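Local coordinates for protein cytosine deaminase (Klebsiella pneumoniae, PDB 4R85) that probably deaminates cytosine and 5-methylcytosine by hydrolysis, using an iron(II) ion held in an amidohydrolase barrel, at residues 49-54 with 360-365; 110-115 with 369-374; 303-308 with 345-350. All blocks are in the same frame, centred on the assembly; numbering follows the deposited sequence.

Interaction 1: 49-54 with 360-365; sequences IPPFVE and DNYGLA
The ring of Tyr362 lies with one face against Pro50. CB of Pro50 sits over that face, 3.9 Å from the ring centroid. This is a CH-pi contact, and the two side chains cross at about a right angle. At the ring edge, in its plane, is the carbonyl O of Pro51. CG2 of Val53 meets CE2 of Tyr362 at 3.8 Å from an oblique direction. CD of Pro51 also reaches CE2, at 4.0 Å. The Tyr362 hydroxyl donates a hydrogen bond of 2.7 Å from OH to Pro51 O. The C=O...donor angle is 157°, and the donor lies close to the carbonyl plane but tilted from it. CG of Tyr362 is anti to its backbone N (chi1 -173°), which carries the ring across to the prolines. Strand 47-57 is the first strand of the amidohydrolase barrel and continues to His56, an iron ligand. Residues 360-365 belong to the loop between helix 350-355 and strand 372-375, so the tyrosine ties this loop to the start of the barrel strand. Further along the loop, Leu364 is the centre of an inverse gamma turn. Its CG packs on Pro50 CD at 3.7 Å, and its CD1 comes within 3.9 Å of Ile49 CA. Gly363, between Tyr362 and Leu364, passes Pro50 with CA 4.1 Å from Pro50 CB. Its backbone angles would press a side chain against the preceding carbonyl O. The ring of His113 also meets the Tyr362 ring, and Arg368 NH1 is hydrogen-bonded to Tyr362 O.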
loop_
_atom_site.group_PDB
_atom_site.type_symbol
_atom_site.label_atom_id
_atom_site.label_comp_id
_atom_site.label_asym_id
_atom_site.label_seq_id
_atom_site.Cartn_x
_atom_site.Cartn_y
_atom_site.Cartn_z
ATOM N N ILE A 49 -9.425 20.403 3.252
ATOM C CA ILE A 49 -10.474 19.446 2.887
ATOM C C ILE A 49 -11.360 19.170 4.087
ATOM O O ILE A 49 -10.952 19.390 5.233
ATOM C CB ILE A 49 -9.882 18.090 2.447
ATOM C CG1 ILE A 49 -8.934 17.563 3.525
ATOM C CG2 ILE A 49 -9.162 18.211 1.119
ATOM C CD1 ILE A 49 -8.555 16.115 3.340
ATOM N N PRO A 50 -12.585 18.693 3.838
ATOM C CA PRO A 50 -13.383 18.187 4.956
ATOM C C PRO A 50 -12.694 16.938 5.541
ATOM O O PRO A 50 -11.815 16.361 4.890
ATOM C CB PRO A 50 -14.721 17.844 4.290
ATOM C CG PRO A 50 -14.371 17.584 2.843
ATOM C CD PRO A 50 -13.304 18.601 2.554
ATOM N N PRO A 51 -13.061 16.537 6.768
ATOM C CA PRO A 51 -12.312 15.459 7.435
ATOM C C PRO A 51 -12.369 14.137 6.686
ATOM O O PRO A 51 -13.300 13.879 5.916
ATOM C CB PRO A 51 -13.027 15.311 8.785
ATOM C CG PRO A 51 -13.776 16.615 8.974
ATOM C CD PRO A 51 -14.157 17.059 7.605
ATOM N N PHE A 52 -11.367 13.295 6.900
ATOM C CA PHE A 52 -11.437 11.953 6.348
ATOM C C PHE A 52 -12.561 11.190 7.048
ATOM O O PHE A 52 -12.933 11.513 8.181
ATOM C CB PHE A 52 -10.105 11.223 6.510
ATOM C CG PHE A 52 -9.021 11.725 5.591
ATOM C CD1 PHE A 52 -7.861 12.274 6.103
ATOM C CD2 PHE A 52 -9.167 11.639 4.213
ATOM C CE1 PHE A 52 -6.858 12.735 5.260
ATOM C CE2 PHE A 52 -8.173 12.095 3.365
ATOM C CZ PHE A 52 -7.015 12.647 3.891
ATOM N N VAL A 53 -13.097 10.185 6.362
ATOM C CA VAL A 53 -14.159 9.354 6.905
ATOM C C VAL A 53 -13.683 7.906 6.954
ATOM O O VAL A 53 -13.012 7.434 6.040
ATOM C CB VAL A 53 -15.426 9.450 6.022
ATOM C CG1 VAL A 53 -16.554 8.593 6.585
ATOM C CG2 VAL A 53 -15.866 10.900 5.860
ATOM N N GLU A 54 -14.001 7.214 8.042
ATOM C CA GLU A 54 -13.784 5.779 8.123
ATOM C C GLU A 54 -15.156 5.138 8.175
ATOM O O GLU A 54 -15.721 4.970 9.251
ATOM C CB GLU A 54 -12.992 5.417 9.378
ATOM C CG GLU A 54 -12.813 3.906 9.549
ATOM C CD GLU A 54 -12.498 3.214 8.223
ATOM O OE1 GLU A 54 -11.320 3.242 7.802
ATOM O OE2 GLU A 54 -13.428 2.653 7.594
ATOM N N ASP A 360 -25.726 17.828 5.092
ATOM C CA ASP A 360 -25.207 19.168 5.357
ATOM C C ASP A 360 -24.310 19.267 6.583
ATOM O O ASP A 360 -23.816 20.342 6.901
ATOM C CB ASP A 360 -26.347 20.187 5.442
ATOM C CG ASP A 360 -26.873 20.571 4.075
ATOM O OD1 ASP A 360 -26.240 20.176 3.070
ATOM O OD2 ASP A 360 -27.908 21.266 4.003
ATOM N N ASN A 361 -24.084 18.150 7.267
ATOM C CA ASN A 361 -23.144 18.143 8.382
ATOM C C ASN A 361 -21.710 17.859 7.924
ATOM O O ASN A 361 -20.806 17.709 8.742
ATOM C CB ASN A 361 -23.586 17.149 9.457
ATOM C CG ASN A 361 -24.839 17.603 10.187
ATOM O OD1 ASN A 361 -25.020 18.792 10.449
ATOM N ND2 ASN A 361 -25.711 16.661 10.510
ATOM N N TYR A 362 -21.514 17.810 6.610
ATOM C CA TYR A 362 -20.211 17.492 6.033
ATOM C C TYR A 362 -19.969 18.351 4.795
ATOM O O TYR A 362 -20.891 18.608 4.026
ATOM C CB TYR A 362 -20.147 16.010 5.661
ATOM C CG TYR A 362 -18.775 15.551 5.198
ATOM C CD1 TYR A 362 -18.385 15.682 3.864
ATOM C CD2 TYR A 362 -17.874 14.995 6.092
ATOM C CE1 TYR A 362 -17.131 15.263 3.440
ATOM C CE2 TYR A 362 -16.619 14.577 5.678
ATOM C CZ TYR A 362 -16.258 14.711 4.357
ATOM O OH TYR A 362 -15.019 14.303 3.944
ATOM N N GLY A 363 -18.728 18.798 4.607
ATOM C CA GLY A 363 -18.357 19.522 3.402
ATOM C C GLY A 363 -17.959 20.965 3.636
ATOM O O GLY A 363 -18.484 21.628 4.531
ATOM N N LEU A 364 -17.028 21.463 2.827
ATOM C CA LEU A 364 -16.592 22.851 2.952
ATOM C C LEU A 364 -17.519 23.786 2.195
ATOM O O LEU A 364 -17.255 24.144 1.048
ATOM C CB LEU A 364 -15.151 23.028 2.471
ATOM C CG LEU A 364 -14.126 22.128 3.164
ATOM C CD1 LEU A 364 -12.716 22.578 2.843
ATOM C CD2 LEU A 364 -14.353 22.107 4.672
ATOM N N ALA A 365 -18.604 24.174 2.855
ATOM C CA ALA A 365 -19.562 25.127 2.313
ATOM C C ALA A 365 -19.961 26.051 3.443
ATOM O O ALA A 365 -20.006 25.641 4.605
ATOM C CB ALA A 365 -20.783 24.400 1.783
#

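Interaction 2: 110-115 with 369-374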
loop_
_atom_site.group_PDB
_atom_site.type_symbol
_atom_site.label_atom_id
_atom_site.label_comp_id
_atom_site.label_asym_id
_atom_site.label_seq_id
_atom_site.Cartn_x
_atom_site.Cartn_y
_atom_site.Cartn_z
ATOM N N GLY A 110 -6.678 12.367 10.865
ATOM C CA GLY A 110 -7.660 13.283 10.303
ATOM C C GLY A 110 -9.082 12.770 10.155
ATOM O O GLY A 110 -9.912 13.409 9.507
ATOM N N VAL A 111 -9.379 11.624 10.751
ATOM C CA VAL A 111 -10.718 11.056 10.652
ATOM C C VAL A 111 -11.638 11.637 11.715
ATOM O O VAL A 111 -11.326 11.566 12.902
ATOM C CB VAL A 111 -10.694 9.530 10.822
ATOM C CG1 VAL A 111 -12.114 8.998 10.842
ATOM C CG2 VAL A 111 -9.890 8.894 9.692
ATOM N N GLN A 112 -12.772 12.204 11.297
ATOM C CA GLN A 112 -13.737 12.747 12.255
ATOM C C GLN A 112 -15.108 12.069 12.164
ATOM O O GLN A 112 -16.015 12.369 12.940
ATOM C CB GLN A 112 -13.895 14.254 12.068
ATOM C CG GLN A 112 -12.664 15.083 12.440
ATOM C CD GLN A 112 -12.973 16.571 12.484
ATOM O OE1 GLN A 112 -14.075 16.970 12.863
ATOM N NE2 GLN A 112 -12.010 17.397 12.071
ATOM N N HIS A 113 -15.256 11.186 11.187
ATOM C CA HIS A 113 -16.495 10.447 10.987
ATOM C C HIS A 113 -16.191 8.960 10.877
ATOM O O HIS A 113 -15.350 8.538 10.082
ATOM C CB HIS A 113 -17.226 10.956 9.746
ATOM C CG HIS A 113 -17.654 12.382 9.863
ATOM N ND1 HIS A 113 -18.772 12.764 10.571
ATOM C CD2 HIS A 113 -17.090 13.523 9.400
ATOM C CE1 HIS A 113 -18.894 14.079 10.521
ATOM N NE2 HIS A 113 -17.884 14.565 9.819
ATOM N N VAL A 114 -16.864 8.166 11.704
ATOM C CA VAL A 114 -16.574 6.748 11.793
ATOM C C VAL A 114 -17.865 5.946 11.871
ATOM O O VAL A 114 -18.768 6.297 12.616
ATOM C CB VAL A 114 -15.752 6.438 13.066
ATOM C CG1 VAL A 114 -15.506 4.921 13.214
ATOM C CG2 VAL A 114 -14.438 7.203 13.068
ATOM N N ARG A 115 -17.947 4.867 11.103
ATOM C CA ARG A 115 -19.038 3.919 11.272
ATOM C C ARG A 115 -18.443 2.583 11.702
ATOM O O ARG A 115 -17.651 1.987 10.967
ATOM C CB ARG A 115 -19.844 3.771 9.978
ATOM C CG ARG A 115 -20.911 2.677 10.045
ATOM C CD ARG A 115 -21.672 2.570 8.723
ATOM N NE ARG A 115 -22.667 3.633 8.581
ATOM C CZ ARG A 115 -23.447 3.763 7.517
ATOM N NH1 ARG A 115 -23.320 2.905 6.511
ATOM N NH2 ARG A 115 -24.339 4.749 7.454
ATOM N N PRO A 369 -20.782 22.831 9.421
ATOM C CA PRO A 369 -19.886 22.759 10.581
ATOM C C PRO A 369 -18.429 22.998 10.207
ATOM O O PRO A 369 -17.970 22.546 9.151
ATOM C CB PRO A 369 -20.061 21.319 11.068
ATOM C CG PRO A 369 -21.423 20.942 10.633
ATOM C CD PRO A 369 -21.642 21.637 9.323
ATOM N N ALA A 370 -17.716 23.711 11.071
ATOM C CA ALA A 370 -16.299 23.975 10.866
ATOM C C ALA A 370 -15.461 22.753 11.237
ATOM O O ALA A 370 -14.731 22.760 12.232
ATOM C CB ALA A 370 -15.864 25.196 11.668
ATOM N N ASN A 371 -15.594 21.700 10.432
ATOM C CA ASN A 371 -14.798 20.497 10.562
ATOM C C ASN A 371 -13.965 20.364 9.303
ATOM O O ASN A 371 -14.514 20.173 8.218
ATOM C CB ASN A 371 -15.699 19.264 10.681
ATOM C CG ASN A 371 -16.681 19.355 11.837
ATOM O OD1 ASN A 371 -16.482 20.116 12.782
ATOM N ND2 ASN A 371 -17.748 18.566 11.767
ATOM N N LEU A 372 -12.647 20.468 9.439
ATOM C CA LEU A 372 -11.770 20.421 8.278
ATOM C C LEU A 372 -10.315 20.123 8.635
ATOM O O LEU A 372 -9.905 20.230 9.799
ATOM C CB LEU A 372 -11.857 21.737 7.492
ATOM C CG LEU A 372 -11.233 22.985 8.126
ATOM C CD1 LEU A 372 -10.917 24.016 7.057
ATOM C CD2 LEU A 372 -12.145 23.595 9.176
ATOM N N LEU A 373 -9.545 19.752 7.616
ATOM C CA LEU A 373 -8.136 19.439 7.769
ATOM C C LEU A 373 -7.298 20.298 6.848
ATOM O O LEU A 373 -7.767 20.758 5.800
ATOM C CB LEU A 373 -7.862 17.977 7.402
ATOM C CG LEU A 373 -8.748 16.875 7.977
ATOM C CD1 LEU A 373 -8.318 15.532 7.409
ATOM C CD2 LEU A 373 -8.697 16.862 9.500
ATOM N N ILE A 374 -6.053 20.512 7.238
ATOM C CA ILE A 374 -5.059 21.034 6.316
ATOM C C ILE A 374 -4.056 19.911 6.046
ATOM O O ILE A 374 -3.419 19.412 6.969
ATOM C CB ILE A 374 -4.351 22.272 6.880
ATOM C CG1 ILE A 374 -5.355 23.418 7.061
ATOM C CG2 ILE A 374 -3.205 22.694 5.960
ATOM C CD1 ILE A 374 -4.793 24.614 7.771
HETATM O O HOH W 1 -18.139 17.170 9.175
#
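Gly110 and Leu373 meet where there is no room for another side chain. CD1 of Leu373 lies 3.4 Å from Gly110 O and 3.7 Å from Gly110 CA. CD2 is at 3.7 Å from the same oxygen, so both methyls of the leucine press on the glycine, where its CA carries no side chain. Gly110 also has a positive phi, as the C-prime residue of the Schellman motif that ends helix 92-108. No direct hydrogen bond joins the two segments. Gln112 runs extended beyond CG, and its OE1 comes 3.6 Å from Asn371 CB. The two amide planes are 54° apart and do not pair. Each amide has its polar partners in the next hairpin: Gln112 NE2 bonds to Ile394 O and OE1 to Arg395 NH1, while Asn371 OD1 accepts from His396 N. A water makes the polar link. It lies at the edge of the His113 ring, in its plane, 2.7 Å from NE2, and takes a hydrogen bond from Asn371 ND2 at 3.0 Å. The first torsion of Asn371 (chi1 -57°) puts the amide between the water and the His396 N-H, and these bonds fix its rotation. Strands 111-119 and 372-375 both flank strand 47-57, parallel and antiparallel to it respectively. The contact therefore bridges over that strand, where the TIM barrel of an amidohydrolase joins its smaller beta domain.

Interaction 3: 303-308 with 345-350; sequences VCFAQD and LDFVTD. With FE2 (Fe (II) ion), chain H; 17E (5-methylcytosine), chain G.
Phe305 and Phe347 both hold CG beside the backbone N (chi1 -69° and -59°), and their side chains lie side by side, pointing the same way. In this amidohydrolase barrel, strand 303-305 is the eighth strand, and residues 345-350 run from a short 3-10 segment into the start of helix 350-355. The two rings make an oblique pair with centroids 5.7 Å apart. Closer contact comes from CD2 of Phe305, 3.6 Å from Phe347 CB. The edge of the Phe347 ring faces the strand: CD1 lies 3.4 Å from Val303 O, which is in the ring plane. CG1 of Val303 packs on CE1. The backbones are joined by a nearly straight hydrogen bond of 2.9 Å from Phe305 N to Phe347 O, with an angle of 169° at the hydrogen. CB of Cys304 also crowds this oxygen. Within 345-350, Leu345 O accepts from Val348 N and Thr349 OG1, which come from opposite faces of its plane. Thr349 holds the N-cap position, but its hydroxyl is used here and makes no capping bond. The far end of 303-308 reaches the active site. There the two carboxylate oxygens of Asp308 have separate tasks. OD2 binds the iron at 2.3 Å, with His56, His58, His209 and His241 completing the site. OD1 accepts a hydrogen bond from N4 of 5-methylcytosine at 2.7 Å.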
loop_
_atom_site.group_PDB
_atom_site.type_symbol
_atom_site.label_atom_id
_atom_site.label_comp_id
_atom_site.label_asym_id
_atom_site.label_seq_id
_atom_site.Cartn_x
_atom_site.Cartn_y
_atom_site.Cartn_z
ATOM N N VAL A 303 -19.237 4.787 -4.444
ATOM C CA VAL A 303 -18.384 3.761 -3.828
ATOM C C VAL A 303 -17.261 4.457 -3.049
ATOM O O VAL A 303 -16.853 5.568 -3.391
ATOM C CB VAL A 303 -17.828 2.769 -4.900
ATOM C CG1 VAL A 303 -16.991 3.507 -5.943
ATOM C CG2 VAL A 303 -17.025 1.624 -4.266
ATOM N N CYS A 304 -16.792 3.836 -1.974
ATOM C CA CYS A 304 -15.705 4.428 -1.205
ATOM C C CYS A 304 -14.828 3.356 -0.560
ATOM O O CYS A 304 -15.146 2.175 -0.644
ATOM C CB CYS A 304 -16.265 5.392 -0.162
ATOM S SG CYS A 304 -17.318 4.583 1.053
ATOM N N PHE A 305 -13.723 3.772 0.059
ATOM C CA PHE A 305 -12.762 2.836 0.657
ATOM C C PHE A 305 -12.758 2.911 2.177
ATOM O O PHE A 305 -12.999 3.973 2.755
ATOM C CB PHE A 305 -11.345 3.125 0.168
ATOM C CG PHE A 305 -11.110 2.808 -1.277
ATOM C CD1 PHE A 305 -11.405 1.548 -1.781
ATOM C CD2 PHE A 305 -10.584 3.770 -2.139
ATOM C CE1 PHE A 305 -11.185 1.244 -3.119
ATOM C CE2 PHE A 305 -10.354 3.475 -3.483
ATOM C CZ PHE A 305 -10.661 2.211 -3.972
ATOM N N ALA A 306 -12.451 1.786 2.825
ATOM C CA ALA A 306 -12.439 1.739 4.276
ATOM C C ALA A 306 -11.345 0.808 4.788
ATOM O O ALA A 306 -10.881 -0.074 4.071
ATOM C CB ALA A 306 -13.792 1.276 4.794
ATOM N N GLN A 307 -10.946 1.008 6.038
ATOM C CA GLN A 307 -9.901 0.187 6.650
ATOM C C GLN A 307 -10.365 -1.199 7.102
ATOM O O GLN A 307 -9.600 -2.150 7.008
ATOM C CB GLN A 307 -9.237 0.935 7.817
ATOM C CG GLN A 307 -8.491 2.186 7.351
ATOM C CD GLN A 307 -8.004 3.055 8.485
ATOM O OE1 GLN A 307 -7.018 2.735 9.146
ATOM N NE2 GLN A 307 -8.684 4.168 8.710
ATOM N N ASP A 308 -11.597 -1.293 7.602
ATOM C CA ASP A 308 -12.178 -2.557 8.088
ATOM C C ASP A 308 -11.597 -2.998 9.440
ATOM O O ASP A 308 -12.309 -3.066 10.448
ATOM C CB ASP A 308 -12.020 -3.680 7.038
ATOM C CG ASP A 308 -12.970 -4.826 7.265
ATOM O OD1 ASP A 308 -12.647 -5.985 6.926
ATOM O OD2 ASP A 308 -14.057 -4.562 7.785
ATOM N N LEU A 345 -9.373 11.662 -3.975
ATOM C CA LEU A 345 -9.759 11.904 -2.579
ATOM C C LEU A 345 -11.270 11.744 -2.340
ATOM O O LEU A 345 -11.707 11.580 -1.187
ATOM C CB LEU A 345 -9.249 13.262 -2.072
ATOM C CG LEU A 345 -7.740 13.340 -1.798
ATOM C CD1 LEU A 345 -7.333 14.735 -1.308
ATOM C CD2 LEU A 345 -7.300 12.253 -0.802
ATOM N N ASP A 346 -12.055 11.774 -3.420
ATOM C CA ASP A 346 -13.489 11.457 -3.350
ATOM C C ASP A 346 -13.766 10.177 -2.550
ATOM O O ASP A 346 -14.747 10.092 -1.808
ATOM C CB ASP A 346 -14.076 11.226 -4.745
ATOM C CG ASP A 346 -14.230 12.501 -5.564
ATOM O OD1 ASP A 346 -14.065 13.624 -5.031
ATOM O OD2 ASP A 346 -14.547 12.358 -6.766
ATOM N N PHE A 347 -12.917 9.173 -2.733
ATOM C CA PHE A 347 -13.184 7.835 -2.197
ATOM C C PHE A 347 -12.971 7.700 -0.696
ATOM O O PHE A 347 -13.341 6.680 -0.105
ATOM C CB PHE A 347 -12.374 6.781 -2.963
ATOM C CG PHE A 347 -12.686 6.761 -4.434
ATOM C CD1 PHE A 347 -13.921 6.307 -4.881
ATOM C CD2 PHE A 347 -11.771 7.230 -5.361
ATOM C CE1 PHE A 347 -14.233 6.306 -6.234
ATOM C CE2 PHE A 347 -12.075 7.234 -6.712
ATOM C CZ PHE A 347 -13.305 6.770 -7.151
ATOM N N VAL A 348 -12.381 8.725 -0.082
ATOM C CA VAL A 348 -12.152 8.707 1.362
ATOM C C VAL A 348 -12.669 9.966 2.049
ATOM O O VAL A 348 -12.412 10.183 3.233
ATOM C CB VAL A 348 -10.678 8.506 1.696
ATOM C CG1 VAL A 348 -10.207 7.145 1.160
ATOM C CG2 VAL A 348 -9.852 9.641 1.122
ATOM N N THR A 349 -13.388 10.797 1.299
ATOM C CA THR A 349 -14.060 11.959 1.867
ATOM C C THR A 349 -15.531 12.026 1.426
ATOM O O THR A 349 -16.409 11.440 2.069
ATOM C CB THR A 349 -13.319 13.313 1.538
ATOM O OG1 THR A 349 -13.217 13.493 0.119
ATOM C CG2 THR A 349 -11.923 13.347 2.177
ATOM N N ASP A 350 -15.792 12.744 0.336
ATOM C CA ASP A 350 -17.153 12.967 -0.162
ATOM C C ASP A 350 -18.010 11.715 -0.304
ATOM O O ASP A 350 -19.161 11.701 0.136
ATOM C CB ASP A 350 -17.133 13.687 -1.522
ATOM C CG ASP A 350 -16.461 15.048 -1.464
ATOM O OD1 ASP A 350 -16.216 15.566 -0.351
ATOM O OD2 ASP A 350 -16.188 15.609 -2.548
HETATM FE FE FE2 H . -16.132 -5.593 7.750
HETATM N N1 17E G . -16.077 -10.083 10.226
HETATM C C2 17E G . -16.405 -10.292 8.950
HETATM O O2 17E G . -17.456 -11.123 8.652
HETATM N N3 17E G . -15.738 -9.708 7.950
HETATM C C4 17E G . -14.703 -8.891 8.210
HETATM N N4 17E G . -13.996 -8.274 7.133
HETATM C C5 17E G . -14.324 -8.641 9.530
HETATM C C6 17E G . -15.051 -9.267 10.539
HETATM C CM5 17E G . -13.177 -7.732 9.837
#

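How the interactions relate
All three contacts are buried, and all reach the same sheet. Interactions 1 and 2 lie closest, with centres about 6 Å apart. They share the neighbourhood of strand 47-57: interaction 1 uses it directly, and interaction 2 joins its two neighbours. Backbone bonds Glu54 N to His113 O and Ile49 O to Leu373 N tie them. Interaction 3 is nested along the chain inside the loops closed by both others. It touches interaction 1 through Glu54 OE1 to Gln307 N, but not interaction 2. The chemistry follows place: a tyrosine hydroxyl on proline carbonyl in 1, water and amides in 2, backbone and phenylalanines in 3, which alone includes an iron ligand.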